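Local coordinates for protein leucyl-tRNA synthetase subunit alpha (Aquifex aeolicus, PDB 3O0A) that probably removes wrongly attached amino acids from leucine tRNA, being the hydrolytic CP1 editing domain of a synthetase that joins leucine to its tRNA, at residues A[88-91]-A[92-95]; A[140-143]-A[144-147]. One frame throughout, in Å; residues are numbered along the deposited sequence.

Interaction 1: A[88-91]-A[92-95]; sequences EKMK and KMST
Lys92 meets the end of helix 80-91 through its backbone and the root of its side chain. Its N donates to Lys89 O over 3.0 Å, with an N-H...O angle of 146°, and its CB lies 3.4 Å from Lys89 O, against the same carbonyl. The rest of the side chain, bent about CG-CD (chi3 -84°), brings CG and CE alongside Glu88 O. Met93 repeats the i to i+3 spacing: its N bonds to Met90 O at 3.0 Å. With CG beside its own backbone N (chi1 -59°), Met93 lays that methylene 3.5 Å from Lys89 O and 4.0 Å from Met90 CE, so the two methionines meet at an angle through methyl and methylene. Both also touch Arg98 of helix 95-99. Two waters donate to Met93 O: one also donates to Met90 O, the other to Lys91 O and only weakly to Met93 O. Ser94 follows as N-cap of helix 95-99; its side chain caps a backbone N just beyond, and its own N bonds to Glu97 OE1, consistent with a capping box. One turn earlier, Glu88 OE2 takes the salt bridge of Lys91 NZ on the syn side of its carboxylate, and Lys89 NZ pairs with Glu105. Here two i to i+3 bonds bring helix 80-91 to its end, and a short linker passes to the next N-cap, on the surface of the editing domain.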
# COMPACT_ATOMS: atom_id res chain seq x y z
N GLU A 88 19.65 -4.43 -0.35
CA GLU A 88 21.02 -4.53 0.16
C GLU A 88 21.52 -3.18 0.66
O GLU A 88 22.18 -3.11 1.70
CB GLU A 88 21.96 -5.12 -0.90
CG GLU A 88 21.77 -6.65 -1.14
CD GLU A 88 21.93 -7.48 0.14
OE1 GLU A 88 23.02 -7.44 0.76
OE2 GLU A 88 20.97 -8.18 0.52
N LYS A 89 21.21 -2.12 -0.08
CA LYS A 89 21.61 -0.77 0.31
C LYS A 89 20.93 -0.43 1.63
O LYS A 89 21.54 0.11 2.54
CB LYS A 89 21.21 0.25 -0.74
CG LYS A 89 21.72 1.67 -0.49
CD LYS A 89 21.21 2.61 -1.57
CE LYS A 89 21.43 4.07 -1.21
NZ LYS A 89 21.07 4.97 -2.34
N MET A 90 19.66 -0.79 1.72
CA MET A 90 18.87 -0.45 2.93
C MET A 90 19.36 -1.14 4.21
O MET A 90 19.30 -0.54 5.29
CB MET A 90 17.39 -0.68 2.67
CG MET A 90 16.79 0.29 1.66
SD MET A 90 16.84 2.02 2.16
CE MET A 90 17.98 2.76 1.00
N LYS A 91 19.85 -2.38 4.10
CA LYS A 91 20.48 -3.08 5.25
C LYS A 91 21.55 -2.22 5.92
O LYS A 91 21.81 -2.34 7.13
CB LYS A 91 21.12 -4.41 4.84
CG LYS A 91 20.16 -5.51 4.44
CD LYS A 91 20.93 -6.82 4.17
CE LYS A 91 19.99 -7.89 3.61
NZ LYS A 91 20.69 -9.20 3.44
N LYS A 92 22.18 -1.35 5.14
CA LYS A 92 23.27 -0.54 5.65
C LYS A 92 22.85 0.80 6.26
O LYS A 92 23.65 1.42 6.95
CB LYS A 92 24.30 -0.31 4.55
CG LYS A 92 24.97 -1.59 4.10
CD LYS A 92 26.15 -1.32 3.24
CE LYS A 92 25.75 -1.10 1.81
NZ LYS A 92 26.95 -1.09 0.95
N MET A 93 21.62 1.22 6.01
CA MET A 93 21.15 2.55 6.41
C MET A 93 20.48 2.51 7.76
O MET A 93 19.64 1.63 8.04
CB MET A 93 20.15 3.10 5.38
CG MET A 93 20.69 3.24 3.95
SD MET A 93 21.83 4.62 3.86
CE MET A 93 23.39 3.74 3.93
N SER A 94 20.81 3.51 8.58
CA SER A 94 20.19 3.70 9.90
C SER A 94 18.77 4.25 9.79
O SER A 94 18.35 4.69 8.73
CB SER A 94 21.02 4.70 10.70
OG SER A 94 20.91 6.01 10.15
N THR A 95 18.03 4.24 10.90
CA THR A 95 16.70 4.82 10.93
C THR A 95 16.74 6.29 10.50
O THR A 95 15.92 6.71 9.65
CB THR A 95 16.01 4.63 12.30
OG1 THR A 95 15.87 3.22 12.53
CG2 THR A 95 14.61 5.23 12.25
O HOH W 1 17.92 -0.56 7.55
O HOH W 2 21.65 -0.43 9.10

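Interaction 2: A[140-143]-A[144-147]; sequences MCVP and AHDQ
Val142 lays its CG1 methyl against the edge of the His145 imidazole, near the ring plane, with CD2 as the nearest atom at 3.6 Å. CG1 is anti to the valine's backbone N (chi1 -177°), and this rotation is what carries the methyl to the histidine. One face of the same ring is partly covered by Ala144 CB, 3.6 Å above the plane and displaced toward the rim. Apolar carbon therefore meets the imidazole from two directions, while its nitrogens are used farther away: His145 ND1 bonds to Tyr177 O and NE2 to Val163 N. Two polar ties to separate backbone positions should fix the tilt of the ring within this buried site.

The backbone makes a turn here. Val142 O receives His145 N at 2.9 Å, an i to i+3 bond with an N-H...O angle of 161°, and a weak second bond from Asp146 N at 3.0 Å, whose angle is only 121°. One carbonyl thus gathers two successive amides round a type I beta turn, with Pro143 and Ala144 at its two central positions. Asp146 CB packs 3.6 Å from Val142 O. Asp146 is the N-cap of helix 147-156, its OD1 accepting from Asp149 N, and Asp149 OD2 in return takes Val142 N, so the first turn of the helix is tied back to the residues that follow the strand.

The turn leads from strand 138-141, an outer strand of the mixed sheet, into helix 147-156. Pro143 rests on Phe55 of the adjacent strand 55-58 and on Ala153 of the helix, wedged between sheet and helix.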
# COMPACT_ATOMS: atom_id res chain seq x y z
N MET A 140 -0.62 1.03 3.05
CA MET A 140 -1.30 1.62 1.91
C MET A 140 -0.90 3.09 1.82
O MET A 140 -0.76 3.79 2.84
CB MET A 140 -2.81 1.47 2.01
CG MET A 140 -3.46 2.32 3.08
SD MET A 140 -5.21 1.92 3.16
CE MET A 140 -5.78 3.36 4.07
N CYS A 141 -0.68 3.55 0.60
CA CYS A 141 -0.21 4.90 0.41
C CYS A 141 -1.27 5.78 -0.24
O CYS A 141 -1.80 5.46 -1.30
CB CYS A 141 1.10 4.90 -0.38
SG CYS A 141 2.38 3.93 0.45
N VAL A 142 -1.55 6.90 0.42
CA VAL A 142 -2.62 7.80 0.06
C VAL A 142 -1.97 9.19 -0.04
O VAL A 142 -2.03 9.99 0.90
CB VAL A 142 -3.76 7.77 1.10
CG1 VAL A 142 -4.94 8.68 0.68
CG2 VAL A 142 -4.25 6.33 1.32
N PRO A 143 -1.34 9.48 -1.19
CA PRO A 143 -0.60 10.74 -1.31
C PRO A 143 -1.44 12.00 -1.09
O PRO A 143 -0.90 13.01 -0.66
CB PRO A 143 -0.06 10.73 -2.75
CG PRO A 143 -0.29 9.39 -3.28
CD PRO A 143 -1.25 8.65 -2.41
N ALA A 144 -2.74 11.94 -1.39
CA ALA A 144 -3.62 13.08 -1.13
C ALA A 144 -3.69 13.47 0.35
O ALA A 144 -3.95 14.64 0.67
CB ALA A 144 -5.02 12.81 -1.68
N HIS A 145 -3.46 12.52 1.25
CA HIS A 145 -3.76 12.71 2.67
C HIS A 145 -2.65 12.29 3.63
O HIS A 145 -2.85 12.30 4.85
CB HIS A 145 -5.08 12.00 3.01
CG HIS A 145 -6.20 12.40 2.10
ND1 HIS A 145 -6.65 13.70 2.02
CD2 HIS A 145 -6.92 11.70 1.20
CE1 HIS A 145 -7.61 13.78 1.12
NE2 HIS A 145 -7.80 12.57 0.61
N ASP A 146 -1.50 11.92 3.09
CA ASP A 146 -0.34 11.55 3.89
C ASP A 146 0.88 12.25 3.28
O ASP A 146 1.21 12.02 2.11
CB ASP A 146 -0.18 10.02 3.93
CG ASP A 146 0.95 9.54 4.86
OD1 ASP A 146 2.12 9.94 4.67
OD2 ASP A 146 0.68 8.70 5.75
N GLN A 147 1.51 13.13 4.06
CA GLN A 147 2.63 13.93 3.58
C GLN A 147 3.83 13.10 3.11
O GLN A 147 4.43 13.42 2.09
CB GLN A 147 3.07 14.97 4.62
CG GLN A 147 4.11 15.96 4.09
CD GLN A 147 3.64 16.77 2.89
OE1 GLN A 147 2.45 17.06 2.75
NE2 GLN A 147 4.57 17.15 2.03

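How the interactions relate
Followed from the N terminus, the chain comes first to interaction 1, where helix 80-91 ends and a short linker leads into helix 95-99. It then forms strands 106-114, 121-127 and 138-141 of the mixed sheet before interaction 2 turns the last of these into helix 147-156. Each contact closes only a local turn within one continuous run, and the two stand in series, neither nested nor crossed. The centres of interactions 1 and 2 are about 24 Å apart, and they do not touch. As worked examples of how short connections start a helix, the first joins helix to helix at the surface, the second strand to helix in the interior; each contains the N-cap of the helix that follows.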